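Long-range contacts in carboxynorspermidine decarboxylase (Campylobacter jejuni subsp. jejuni 81116, PDB 3N29), which catalyses the pyridoxal-phosphate-dependent decarboxylation of carboxynorspermidine, most likely yielding the polyamine norspermidine: residues D52-N57 and W276-L281; E128-S133 and S149-N154; C160-S165 and E213-V218; R322-R327 and M355-F360; G346-A351 and N387-P392. All coordinates share one frame; numbering follows the deposited sequence. Where two conformers were deposited one is given.

Interaction 1 of 5, residues D52-N57 and W276-L281; sequences DKLRKN and WQTGNL
The side-chain amide nitrogen of Asn-57, ND2, is held by two carbonyls, one in the last turn of helix 272-275 and one just after it: it donates to Trp-276 O at 2.8 Å and also to Val-274 O. The contact lies where the eight-stranded beta/alpha barrel passes into the mixed beta domain, with helix 51-68 resting on the loop that leads into strand 279-290. The bond to Trp-276 O is nearly straight, 168° at the hydrogen. That oxygen lies in the plane of the Asn-57 amide, whereas the donor is tilted 21° from the carbonyl plane of Trp-276. With CG anti to its own carbonyl carbon (chi1 -67°), the Asn-57 side chain reaches across to the loop.

Thr-278 packs against the helix. Its methyl CG2 lies 3.8 Å from Leu-54 CA and 3.4 Å from Asn-57 ND2, while its hydroxyl OG1 bonds to Gly-275 O. One turn before Asn-57, the aliphatic start of Lys-53 covers the backbone of the loop, and its ammonium group goes on to a salt bridge with Glu-50. The indole of Trp-276 leads away from the helix and meets His-240 edge-to-face. At the outer border of the contact, Lys-53 CB lies 3.8 Å from Gln-277 O.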
# COMPACT_ATOMS: atom_id res chain seq x y z
N ASP A 52 18.77 4.20 20.65
CA ASP A 52 19.10 5.45 21.31
C ASP A 52 18.12 6.59 20.95
O ASP A 52 17.76 7.39 21.80
CB ASP A 52 20.55 5.92 21.03
CG ASP A 52 21.64 5.06 21.75
OD1 ASP A 52 21.35 4.44 22.81
OD2 ASP A 52 22.78 4.96 21.21
N LYS A 53 17.72 6.68 19.67
CA LYS A 53 16.78 7.72 19.23
C LYS A 53 15.40 7.45 19.73
O LYS A 53 14.68 8.39 20.15
CB LYS A 53 16.75 7.77 17.70
CG LYS A 53 18.15 8.04 17.09
CD LYS A 53 18.46 9.49 16.92
CE LYS A 53 19.79 9.70 16.07
NZ LYS A 53 19.71 9.02 14.71
N LEU A 54 14.98 6.19 19.70
CA LEU A 54 13.67 5.83 20.21
C LEU A 54 13.59 6.18 21.70
O LEU A 54 12.59 6.76 22.20
CB LEU A 54 13.42 4.35 20.08
CG LEU A 54 12.12 3.74 20.64
CD1 LEU A 54 10.89 4.49 20.02
CD2 LEU A 54 11.94 2.25 20.48
N ARG A 55 14.64 5.80 22.41
CA ARG A 55 14.64 6.09 23.87
C ARG A 55 14.58 7.58 24.20
O ARG A 55 13.92 7.91 25.18
CB ARG A 55 15.81 5.38 24.60
CG ARG A 55 15.63 3.92 24.79
CD ARG A 55 16.82 3.26 25.56
NE ARG A 55 16.66 1.85 25.73
CZ ARG A 55 15.91 1.31 26.68
NH1 ARG A 55 15.25 2.10 27.54
NH2 ARG A 55 15.83 0.01 26.80
N LYS A 56 15.26 8.42 23.44
CA LYS A 56 15.19 9.87 23.57
C LYS A 56 13.78 10.39 23.38
O LYS A 56 13.30 11.22 24.14
CB LYS A 56 16.15 10.58 22.58
CG LYS A 56 17.60 10.60 23.13
CD LYS A 56 18.63 11.31 22.26
CE LYS A 56 19.57 12.24 23.11
NZ LYS A 56 20.03 11.67 24.46
N ASN A 57 13.09 9.94 22.32
CA ASN A 57 11.67 10.28 22.18
C ASN A 57 10.78 9.83 23.34
O ASN A 57 9.95 10.57 23.81
CB ASN A 57 11.07 9.66 20.86
CG ASN A 57 11.64 10.25 19.58
OD1 ASN A 57 12.45 11.14 19.61
ND2 ASN A 57 11.20 9.73 18.44
N TRP A 276 9.29 9.22 15.44
CA TRP A 276 9.81 10.34 14.71
C TRP A 276 11.33 10.36 14.75
O TRP A 276 11.92 10.48 15.79
CB TRP A 276 9.24 11.66 15.29
CG TRP A 276 9.79 12.88 14.67
CD1 TRP A 276 10.74 13.69 15.16
CD2 TRP A 276 9.44 13.42 13.41
NE1 TRP A 276 11.02 14.68 14.31
CE2 TRP A 276 10.22 14.55 13.22
CE3 TRP A 276 8.55 13.05 12.41
CZ2 TRP A 276 10.14 15.31 12.08
CZ3 TRP A 276 8.46 13.81 11.29
CH2 TRP A 276 9.25 14.93 11.14
N GLN A 277 11.91 10.29 13.57
CA GLN A 277 13.34 10.31 13.39
C GLN A 277 14.06 9.24 14.23
O GLN A 277 15.09 9.49 14.77
CB GLN A 277 13.91 11.71 13.61
CG GLN A 277 13.33 12.69 12.68
CD GLN A 277 13.92 14.06 12.72
OE1 GLN A 277 14.58 14.44 13.64
NE2 GLN A 277 13.64 14.82 11.70
N THR A 278 13.47 8.08 14.35
CA THR A 278 14.11 6.96 15.00
C THR A 278 14.88 6.01 14.09
O THR A 278 15.54 5.17 14.54
CB THR A 278 13.11 6.13 15.83
OG1 THR A 278 12.13 5.55 14.99
CG2 THR A 278 12.45 6.98 16.83
N GLY A 279 14.72 6.12 12.79
CA GLY A 279 15.36 5.17 11.90
C GLY A 279 15.26 5.43 10.42
O GLY A 279 14.51 6.26 10.02
N ASN A 280 15.97 4.65 9.64
CA ASN A 280 16.06 4.83 8.21
C ASN A 280 15.82 3.59 7.40
O ASN A 280 15.90 2.54 7.91
CB ASN A 280 17.41 5.43 7.86
CG ASN A 280 17.77 6.59 8.74
OD1 ASN A 280 16.97 7.43 8.98
ND2 ASN A 280 18.98 6.63 9.20
N LEU A 281 15.50 3.74 6.13
CA LEU A 281 15.46 2.67 5.26
C LEU A 281 16.72 2.66 4.39
O LEU A 281 16.99 3.66 3.68
CB LEU A 281 14.19 2.75 4.42
CG LEU A 281 14.04 1.86 3.19
CD1 LEU A 281 14.04 0.42 3.57
CD2 LEU A 281 12.77 2.25 2.33

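Interaction 2 of 5, residues E128-S133 and S149-N154; sequences EIASLS and SKTQKN
The last turn of helix 123-132 passes close to the loop 149-154, with CA atoms nearest at Ala-130 and Thr-151, 5.7 Å apart, and a type I beta turn from Thr-151 to Asn-154 brings the loop round to face the helix end. Asn-154 carries the polar part. Its ND2 donates to two carbonyl oxygens of the other segment: Ala-130 O at 2.8 Å, nearly straight at 170° and on a lone pair in the carbonyl plane, and Ser-133 O at 2.9 Å, more bent at 140°. Both acceptors lie close to the plane of the Asn-154 amide, so the pair of bonds fixes how that amide is turned. Its CG is anti to the carbonyl carbon (chi1 -48°), and from there the amide reaches the C-terminal turn of the helix.

In the eight-stranded parallel barrel, helix 123-132 leads into strand 135-138 and loop 149-154 into strand 155-159, so the contact joins two successive helix-to-strand connections on the outside of the barrel. The methyl of Ala-130 packs against two oxygens, Asn-154 OD1 and Lys-150 O, each 3.5 Å from CB; the methyl of Thr-151 is farther, CG2 to CB 4.4 Å. Ser-133 adds a bond within the helix end: its OG donates to Ile-129 O at 2.7 Å, from above the carbonyl plane, and that same oxygen accepts Ser-133 N. Ser-133 OG also bonds to Thr-116 OG1 of strand 113-118. Thr-151 OG1 turns back to Phe-147 O, and the Lys-150 side chain leads away from the helix.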
# COMPACT_ATOMS: atom_id res chain seq x y z
N GLU A 128 -13.64 -10.83 22.03
CA GLU A 128 -12.23 -10.90 22.29
C GLU A 128 -11.68 -9.46 22.59
O GLU A 128 -10.84 -9.29 23.48
CB GLU A 128 -11.50 -11.62 21.14
CG GLU A 128 -10.06 -11.90 21.49
CD GLU A 128 -9.32 -12.70 20.45
OE1 GLU A 128 -8.12 -12.93 20.67
OE2 GLU A 128 -9.93 -13.10 19.43
N ILE A 129 -12.21 -8.43 21.90
CA ILE A 129 -11.80 -7.04 22.15
C ILE A 129 -12.12 -6.64 23.59
O ILE A 129 -11.28 -6.03 24.30
CB ILE A 129 -12.46 -6.04 21.14
CG1 ILE A 129 -11.91 -6.25 19.72
CG2 ILE A 129 -12.25 -4.55 21.60
CD1 ILE A 129 -12.79 -5.55 18.58
N ALA A 130 -13.30 -7.01 24.04
CA ALA A 130 -13.68 -6.80 25.43
C ALA A 130 -12.75 -7.50 26.42
O ALA A 130 -12.49 -6.95 27.46
CB ALA A 130 -15.13 -7.30 25.71
N SER A 131 -12.30 -8.72 26.15
CA SER A 131 -11.47 -9.42 27.15
C SER A 131 -10.07 -8.78 27.20
O SER A 131 -9.41 -8.83 28.21
CB SER A 131 -11.33 -10.93 26.85
OG SER A 131 -10.76 -11.05 25.55
N LEU A 132 -9.65 -8.11 26.15
CA LEU A 132 -8.32 -7.54 26.11
C LEU A 132 -8.25 -6.07 26.58
O LEU A 132 -7.23 -5.65 27.12
CB LEU A 132 -7.76 -7.61 24.71
CG LEU A 132 -7.41 -9.01 24.14
CD1 LEU A 132 -7.11 -8.77 22.70
CD2 LEU A 132 -6.27 -9.78 24.91
N SER A 133 -9.29 -5.28 26.33
CA SER A 133 -9.20 -3.82 26.44
C SER A 133 -9.51 -3.27 27.80
O SER A 133 -10.43 -3.73 28.45
CB SER A 133 -10.16 -3.19 25.43
OG SER A 133 -9.85 -3.69 24.15
N SER A 149 -23.89 -4.22 26.38
CA SER A 149 -24.08 -5.42 27.23
C SER A 149 -22.95 -6.46 27.11
O SER A 149 -22.84 -7.31 27.95
CB SER A 149 -25.41 -6.10 26.94
OG SER A 149 -25.31 -6.87 25.76
N LYS A 150 -22.09 -6.36 26.08
CA LYS A 150 -20.96 -7.25 25.93
C LYS A 150 -19.67 -6.59 26.44
O LYS A 150 -18.59 -7.17 26.35
CB LYS A 150 -20.78 -7.64 24.46
CG LYS A 150 -22.03 -8.19 23.81
CD LYS A 150 -22.22 -9.68 24.12
CE LYS A 150 -22.70 -10.50 22.87
NZ LYS A 150 -24.10 -11.02 23.00
N THR A 151 -19.77 -5.37 26.95
CA THR A 151 -18.58 -4.63 27.37
C THR A 151 -18.69 -4.14 28.83
O THR A 151 -18.20 -3.05 29.16
CB THR A 151 -18.28 -3.45 26.40
OG1 THR A 151 -19.44 -2.59 26.30
CG2 THR A 151 -17.91 -3.97 25.01
N GLN A 152 -19.32 -4.92 29.70
CA GLN A 152 -19.60 -4.44 31.06
C GLN A 152 -18.36 -4.30 31.92
O GLN A 152 -18.35 -3.53 32.86
CB GLN A 152 -20.68 -5.30 31.72
CG GLN A 152 -22.07 -4.99 31.13
CD GLN A 152 -23.15 -5.94 31.59
OE1 GLN A 152 -23.65 -6.75 30.81
NE2 GLN A 152 -23.52 -5.84 32.86
N LYS A 153 -17.30 -5.00 31.59
CA LYS A 153 -16.08 -4.95 32.40
C LYS A 153 -15.06 -3.95 31.85
O LYS A 153 -13.97 -3.80 32.39
CB LYS A 153 -15.50 -6.37 32.51
CG LYS A 153 -16.36 -7.26 33.46
CD LYS A 153 -15.81 -8.67 33.62
CE LYS A 153 -16.64 -9.48 34.63
NZ LYS A 153 -16.14 -10.89 34.67
N ASN A 154 -15.41 -3.25 30.78
CA ASN A 154 -14.53 -2.26 30.19
C ASN A 154 -15.00 -0.84 30.53
O ASN A 154 -16.19 -0.62 30.75
CB ASN A 154 -14.59 -2.41 28.67
CG ASN A 154 -14.45 -3.86 28.23
OD1 ASN A 154 -15.43 -4.51 27.86
ND2 ASN A 154 -13.25 -4.35 28.24

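Interaction 3 of 5, residues C160-S165 and E213-V218; sequences CNVEFS and EAVLKV
Val-218 is a forked knob: its two methyls part, CG1 pressing on Val-162 and CG2 on the ring of Phe-164, which lies in the hollow lined by Ala-214, Val-215 and Val-218. The closest side-chain approach is Val-162 CG1 to Val-218 CG1 at 3.6 Å. Val-218 CG2 sits over the centre of the Phe-164 ring, 3.9 Å from the centroid and 13° off the normal, a CH-pi contact made over the face.

The same ring meets the preceding turn of the helix along another part of its outline. Val-215 CG2 comes up at the edge, close to the ring plane, 4.0 Å from Phe-164 CD2, while Ala-214 CB approaches CE2 obliquely at 3.8 Å. Phe-164 reaches this hollow because its CG is anti to the backbone N (chi1 -168°), which carries the ring across to the helix. Both segments belong to the beta/alpha barrel: loop 160-165 follows strand 155-159, whereas helix 209-223, which carries residues 213-218, packs outside the barrel after strand 198-200. The loop thus lies against the helix that follows the next strand.

Val-162 fills the deeper side of the contact. Its CG1 points at Val-218 and also touches Val-215 CG1 at 4.1 Å, and beyond these methyls it packs on Phe-219 of the same helix. Phe-164 lies at the more exposed margin, where Ser-165 OG stands over the opposite face of its ring, offset toward the rim.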
# COMPACT_ATOMS: atom_id res chain seq x y z
N CYS A 160 -15.86 12.16 20.05
CA CYS A 160 -16.53 13.44 19.80
C CYS A 160 -16.00 14.04 18.50
O CYS A 160 -14.78 14.10 18.29
CB CYS A 160 -16.20 14.36 20.93
SG CYS A 160 -16.85 13.72 22.51
N ASN A 161 -16.90 14.47 17.63
CA ASN A 161 -16.54 15.12 16.38
C ASN A 161 -16.41 16.58 16.75
O ASN A 161 -17.38 17.22 16.99
CB ASN A 161 -17.62 14.92 15.32
CG ASN A 161 -17.30 15.62 14.02
OD1 ASN A 161 -16.47 16.54 14.02
ND2 ASN A 161 -17.97 15.20 12.89
N VAL A 162 -15.21 17.11 16.81
CA VAL A 162 -15.10 18.48 17.27
C VAL A 162 -15.44 19.52 16.21
O VAL A 162 -15.82 20.66 16.57
CB VAL A 162 -13.76 18.71 17.92
CG1 VAL A 162 -13.56 20.18 18.24
CG2 VAL A 162 -13.74 17.86 19.19
N GLU A 163 -15.41 19.12 14.92
CA GLU A 163 -15.89 20.01 13.83
C GLU A 163 -15.06 21.31 13.75
O GLU A 163 -15.56 22.41 14.02
CB GLU A 163 -17.38 20.38 13.98
CG GLU A 163 -18.43 19.23 13.85
CD GLU A 163 -19.87 19.79 13.72
OE1 GLU A 163 -20.62 19.95 14.74
OE2 GLU A 163 -20.22 20.10 12.56
N PHE A 164 -13.81 21.18 13.37
CA PHE A 164 -12.89 22.31 13.38
C PHE A 164 -11.83 22.19 12.27
O PHE A 164 -11.53 21.09 11.81
CB PHE A 164 -12.25 22.41 14.78
CG PHE A 164 -11.50 23.69 15.01
CD1 PHE A 164 -12.11 24.94 14.76
CD2 PHE A 164 -10.18 23.66 15.47
CE1 PHE A 164 -11.42 26.13 14.97
CE2 PHE A 164 -9.48 24.85 15.67
CZ PHE A 164 -10.11 26.10 15.42
N SER A 165 -11.30 23.33 11.82
CA SER A 165 -10.26 23.38 10.79
C SER A 165 -8.90 23.06 11.43
O SER A 165 -7.88 22.97 10.74
CB SER A 165 -10.21 24.76 10.14
OG SER A 165 -9.74 25.74 11.06
N GLU A 213 -4.38 23.49 21.87
CA GLU A 213 -5.08 24.61 22.56
C GLU A 213 -6.36 25.08 21.78
O GLU A 213 -7.46 25.08 22.35
CB GLU A 213 -4.13 25.76 22.86
CG GLU A 213 -4.81 26.96 23.42
CD GLU A 213 -3.89 27.97 24.00
OE1 GLU A 213 -3.07 28.56 23.25
OE2 GLU A 213 -4.01 28.18 25.24
N ALA A 214 -6.23 25.37 20.48
CA ALA A 214 -7.39 25.77 19.63
C ALA A 214 -8.46 24.69 19.60
O ALA A 214 -9.63 25.01 19.73
CB ALA A 214 -6.95 26.09 18.21
N VAL A 215 -8.08 23.42 19.51
CA VAL A 215 -9.07 22.31 19.53
C VAL A 215 -9.75 22.18 20.91
O VAL A 215 -10.97 22.01 20.99
CB VAL A 215 -8.51 20.90 19.07
CG1 VAL A 215 -9.59 19.83 19.21
CG2 VAL A 215 -8.08 20.94 17.57
N LEU A 216 -8.97 22.34 21.98
CA LEU A 216 -9.55 22.22 23.35
C LEU A 216 -10.55 23.30 23.57
O LEU A 216 -11.61 23.08 24.18
CB LEU A 216 -8.48 22.30 24.45
CG LEU A 216 -7.74 20.97 24.59
CD1 LEU A 216 -6.51 21.17 25.53
CD2 LEU A 216 -8.59 19.86 25.13
N LYS A 217 -10.22 24.50 23.11
CA LYS A 217 -11.20 25.58 23.22
C LYS A 217 -12.54 25.22 22.58
O LYS A 217 -13.61 25.49 23.21
CB LYS A 217 -10.65 26.89 22.65
CG LYS A 217 -9.45 27.44 23.44
CD LYS A 217 -9.09 28.88 23.03
CE LYS A 217 -7.68 29.19 23.47
NZ LYS A 217 -7.24 30.60 23.42
N VAL A 218 -12.51 24.64 21.37
CA VAL A 218 -13.73 24.25 20.67
C VAL A 218 -14.41 23.05 21.34
O VAL A 218 -15.62 23.00 21.52
CB VAL A 218 -13.45 23.97 19.18
CG1 VAL A 218 -14.77 23.53 18.46
CG2 VAL A 218 -12.85 25.18 18.52

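Interaction 4 of 5, residues R322-R327 and M355-F360; sequences RILATR and MGEYAF
Glu-357 O takes two backbone bonds from the neighbouring strand, Leu-324 N at 2.8 Å and a longer one from Ala-325 N at 3.3 Å, both from the same face of its carbonyl plane. This is a classic beta bulge in the antiparallel pairing of strands 321-325 and 354-360, in the mixed sheet of the beta domain. Glu-357 N returns a nearly straight bond to Ala-325 O. Beyond the bulge, Arg-322 and Ala-359 form a hydrogen-bonded pair, with reciprocal N-to-O bonds of 2.9 Å each.

On one face, Ile-323 and Tyr-358 lie side by side, with Ile-323 CG1 3.7 Å from Tyr-358 CE1; Tyr-358 OH is held by Ser-316 O. Across the sheet, the extended Glu-357 chain runs past Leu-324 and Ala-325, its carboxylate paired with Lys-293. Leu-324 reaches across to the partner strand, to the methyl of Ala-359, CD1 to CB 3.8 Å. The guanidinium of Arg-322 passes near that methyl on its way to the carboxylate of Glu-339 and the backbone O of Asp-334. Gly-356 has a phi of 143°, a backbone shape that calls for glycine. At the strand end, a water accepts from Arg-327 N and donates to Met-355 O, 2.8 Å from each.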
# COMPACT_ATOMS: atom_id res chain seq x y z
N ARG A 322 21.11 16.22 -1.05
CA ARG A 322 20.09 17.27 -1.02
C ARG A 322 19.06 16.99 -2.08
O ARG A 322 19.40 16.62 -3.18
CB ARG A 322 20.67 18.67 -1.23
CG ARG A 322 21.87 19.03 -0.30
CD ARG A 322 22.46 20.46 -0.44
NE ARG A 322 22.74 20.74 -1.86
CZ ARG A 322 21.86 21.28 -2.72
NH1 ARG A 322 20.66 21.70 -2.32
NH2 ARG A 322 22.20 21.42 -3.97
N ILE A 323 17.80 17.26 -1.77
CA ILE A 323 16.71 17.14 -2.79
C ILE A 323 16.84 18.29 -3.80
O ILE A 323 16.85 19.50 -3.43
CB ILE A 323 15.32 17.16 -2.14
CG1 ILE A 323 15.11 15.97 -1.18
CG2 ILE A 323 14.19 17.31 -3.23
CD1 ILE A 323 13.97 16.21 -0.20
N LEU A 324 16.94 17.93 -5.08
CA LEU A 324 16.91 18.90 -6.19
C LEU A 324 15.50 19.02 -6.81
O LEU A 324 15.12 20.10 -7.17
CB LEU A 324 17.83 18.48 -7.31
CG LEU A 324 19.32 18.42 -6.91
CD1 LEU A 324 20.11 17.63 -7.99
CD2 LEU A 324 19.95 19.79 -6.68
N ALA A 325 14.75 17.91 -6.90
CA ALA A 325 13.45 17.90 -7.55
C ALA A 325 12.72 16.68 -7.08
O ALA A 325 13.34 15.64 -6.81
CB ALA A 325 13.55 17.89 -9.06
N THR A 326 11.41 16.82 -7.00
CA THR A 326 10.52 15.70 -6.70
C THR A 326 10.20 14.83 -7.87
O THR A 326 10.38 15.18 -9.06
CB THR A 326 9.19 16.23 -6.06
OG1 THR A 326 8.37 16.78 -7.07
CG2 THR A 326 9.40 17.30 -4.93
N ARG A 327 9.70 13.63 -7.58
CA ARG A 327 9.16 12.72 -8.61
C ARG A 327 8.14 13.39 -9.47
O ARG A 327 8.01 13.06 -10.66
CB ARG A 327 8.47 11.53 -7.88
CG ARG A 327 7.68 10.53 -8.71
CD ARG A 327 6.97 9.55 -7.80
NE ARG A 327 5.93 8.75 -8.46
CZ ARG A 327 4.65 9.03 -8.44
NH1 ARG A 327 4.20 10.12 -7.87
NH2 ARG A 327 3.81 8.23 -9.02
N MET A 355 12.04 8.03 -6.55
CA MET A 355 12.04 8.73 -5.28
C MET A 355 12.20 10.25 -5.40
O MET A 355 11.70 11.00 -4.54
CB MET A 355 13.11 8.18 -4.37
CG MET A 355 12.90 6.74 -3.88
SD MET A 355 13.03 5.36 -5.21
CE MET A 355 13.14 3.86 -4.05
N GLY A 356 12.91 10.70 -6.45
CA GLY A 356 13.23 12.09 -6.67
C GLY A 356 14.62 12.26 -7.25
O GLY A 356 15.29 11.26 -7.56
N GLU A 357 15.06 13.52 -7.47
CA GLU A 357 16.38 13.82 -7.98
C GLU A 357 17.18 14.44 -6.85
O GLU A 357 16.67 15.34 -6.17
CB GLU A 357 16.28 14.85 -9.12
CG GLU A 357 17.55 14.99 -9.84
CD GLU A 357 17.53 16.15 -10.88
OE1 GLU A 357 18.65 16.55 -11.34
OE2 GLU A 357 16.43 16.66 -11.17
N TYR A 358 18.38 13.91 -6.59
CA TYR A 358 19.16 14.32 -5.44
C TYR A 358 20.59 14.62 -5.84
O TYR A 358 21.13 14.05 -6.84
CB TYR A 358 19.19 13.18 -4.40
CG TYR A 358 17.86 12.70 -3.84
CD1 TYR A 358 17.46 13.05 -2.56
CD2 TYR A 358 17.00 11.87 -4.58
CE1 TYR A 358 16.27 12.59 -2.03
CE2 TYR A 358 15.76 11.40 -4.03
CZ TYR A 358 15.41 11.77 -2.76
OH TYR A 358 14.23 11.30 -2.21
N ALA A 359 21.22 15.50 -5.07
CA ALA A 359 22.54 15.96 -5.27
C ALA A 359 23.40 15.30 -4.20
O ALA A 359 23.03 15.38 -3.00
CB ALA A 359 22.63 17.47 -5.09
N PHE A 360 24.50 14.70 -4.66
CA PHE A 360 25.52 14.09 -3.79
C PHE A 360 26.88 14.80 -3.98
O PHE A 360 27.10 15.43 -5.03
CB PHE A 360 25.67 12.60 -4.13
CG PHE A 360 24.44 11.76 -3.87
CD1 PHE A 360 24.32 11.01 -2.70
CD2 PHE A 360 23.41 11.68 -4.80
CE1 PHE A 360 23.22 10.19 -2.46
CE2 PHE A 360 22.29 10.90 -4.54
CZ PHE A 360 22.18 10.17 -3.38
O HOH W 1 9.72 12.89 -4.89

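Interaction 5 of 5, residues G346-A351 and N387-P392; sequences GNTCLA and NGIRLP
Asn-387 OD1 accepts the backbone N-H of Cys-349 at 2.8 Å, with the donor nearly along the C=O axis and the bond almost straight at 172°. This buried end is the tight part of the contact. The same oxygen is 3.5 Å from Cys-349 CB and lies close to the backbone of Thr-348, so the amide oxygen sits in the bend of the loop. Asn-387 brings OD1 to Cys-349 N with a chi1 of -144°, away from the usual staggered values.

Ile-389 supplies the apolar half. Its CG1 meets Thr-348 CG2 at 3.6 Å, the two side chains crossing at about a right angle, and its CD1 lies 3.6 Å from Asn-347 O. CG2, anti to the backbone N, turns to the end of the Asn-347 side chain, which comes from the opposite direction. Thr-348 OG1 bonds to Asp-353 OD2, while its methyl CG2 faces Ile-389.

The other ends of both loops are less closely joined to each other. Leu-350 turns to Phe-386 and its carbonyl O bonds to Arg-180 of the second subunit, and the partly exposed Arg-390 forms salt bridges with Glu-125 and Asp-124 of the second subunit. Loops 346-351 and 387-392 form part of the dimer interface, a setting in which enzymes of this fold build active sites from both subunits. Cys-349 touches a bound pyridoxal phosphate, and Asn-387 packs on Lys-77 of the second subunit, a residue of the cofactor pocket. The bond from Cys-349 N to Asn-387 OD1 therefore ties together two loops beside the cofactor, consistent with fixing the position of Cys-349 there.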
# COMPACT_ATOMS: atom_id res chain seq x y z
N GLY A 346 13.30 2.95 -8.08
CA GLY A 346 13.03 1.67 -7.44
C GLY A 346 13.10 0.47 -8.36
O GLY A 346 13.26 0.59 -9.54
N ASN A 347 12.84 -0.67 -7.77
CA ASN A 347 12.97 -2.00 -8.39
C ASN A 347 11.65 -2.68 -8.81
O ASN A 347 11.67 -3.82 -9.31
CB ASN A 347 13.82 -2.97 -7.57
CG ASN A 347 13.27 -3.27 -6.22
OD1 ASN A 347 12.30 -2.60 -5.75
ND2 ASN A 347 13.89 -4.23 -5.54
N THR A 348 10.52 -1.99 -8.63
CA THR A 348 9.30 -2.48 -9.20
C THR A 348 9.35 -2.20 -10.68
O THR A 348 10.20 -1.41 -11.18
CB THR A 348 8.04 -1.89 -8.60
OG1 THR A 348 7.92 -0.53 -8.99
CG2 THR A 348 8.09 -2.02 -7.06
N CYS A 349 8.50 -2.90 -11.41
CA CYS A 349 8.35 -2.63 -12.85
C CYS A 349 7.52 -1.37 -13.20
O CYS A 349 7.31 -1.12 -14.36
CB CYS A 349 7.83 -3.91 -13.57
SG CYS A 349 9.01 -5.30 -13.34
N LEU A 350 7.13 -0.51 -12.26
CA LEU A 350 6.28 0.66 -12.58
C LEU A 350 7.14 1.79 -13.06
O LEU A 350 8.17 2.04 -12.52
CB LEU A 350 5.55 1.21 -11.32
CG LEU A 350 4.61 0.25 -10.61
CD1 LEU A 350 4.07 0.90 -9.26
CD2 LEU A 350 3.51 -0.11 -11.56
N ALA A 351 6.69 2.50 -14.08
CA ALA A 351 7.42 3.70 -14.57
C ALA A 351 7.64 4.77 -13.51
O ALA A 351 8.71 5.41 -13.47
CB ALA A 351 6.63 4.28 -15.74
N ASN A 387 4.41 -6.63 -6.79
CA ASN A 387 5.37 -7.06 -7.82
C ASN A 387 6.32 -8.10 -7.24
O ASN A 387 7.34 -8.39 -7.82
CB ASN A 387 6.14 -5.87 -8.39
CG ASN A 387 6.45 -5.98 -9.87
OD1 ASN A 387 7.05 -5.05 -10.40
ND2 ASN A 387 6.04 -7.13 -10.56
N GLY A 388 5.97 -8.72 -6.11
CA GLY A 388 6.86 -9.67 -5.54
C GLY A 388 8.21 -9.09 -5.12
O GLY A 388 9.18 -9.84 -5.01
N ILE A 389 8.28 -7.78 -4.85
CA ILE A 389 9.54 -7.19 -4.41
C ILE A 389 9.85 -7.73 -3.03
O ILE A 389 8.99 -7.72 -2.18
CB ILE A 389 9.50 -5.66 -4.43
CG1 ILE A 389 9.21 -5.22 -5.86
CG2 ILE A 389 10.86 -5.04 -4.08
CD1 ILE A 389 10.05 -5.98 -6.92
N ARG A 390 11.10 -8.09 -2.83
CA ARG A 390 11.57 -8.52 -1.54
C ARG A 390 11.40 -7.42 -0.52
O ARG A 390 11.86 -6.33 -0.69
CB ARG A 390 13.06 -8.93 -1.64
CG ARG A 390 13.65 -9.57 -0.36
CD ARG A 390 15.09 -10.26 -0.62
NE ARG A 390 15.50 -10.42 -2.05
CZ ARG A 390 16.72 -10.84 -2.46
NH1 ARG A 390 17.62 -11.20 -1.55
NH2 ARG A 390 17.06 -10.93 -3.76
N LEU A 391 10.73 -7.74 0.55
CA LEU A 391 10.50 -6.79 1.65
C LEU A 391 11.80 -6.38 2.34
O LEU A 391 12.71 -7.22 2.50
CB LEU A 391 9.64 -7.49 2.71
CG LEU A 391 8.18 -7.63 2.37
CD1 LEU A 391 7.48 -8.73 3.22
CD2 LEU A 391 7.48 -6.27 2.56
N PRO A 392 11.86 -5.15 2.84
CA PRO A 392 13.03 -4.79 3.68
C PRO A 392 12.90 -5.53 4.99
O PRO A 392 11.80 -5.57 5.52
CB PRO A 392 12.88 -3.27 3.88
CG PRO A 392 11.96 -2.86 2.67
CD PRO A 392 10.98 -3.99 2.65

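From the N terminus, segment 52-57 opens the longest loop, which interaction 1 closes at 276-281, joining the helix before the barrel to the entry of the mixed sheet. Nested inside it, and in series, are interaction 2, closing a short loop on the barrel's outside, and interaction 3, closing a longer one around strand 198-200 and the start of helix 209-223. After 276-281 the chain builds the beta domain, where interactions 4 and 5 cross: 346-351 falls between 322-327 and 355-360, and 387-392 follows both. They touch where Met-355 SD meets Gly-346 N, while Leu-281 of interaction 1 packs on Pro-392 of interaction 5. Interactions 2 and 4 lie about 50 Å apart, centre to centre.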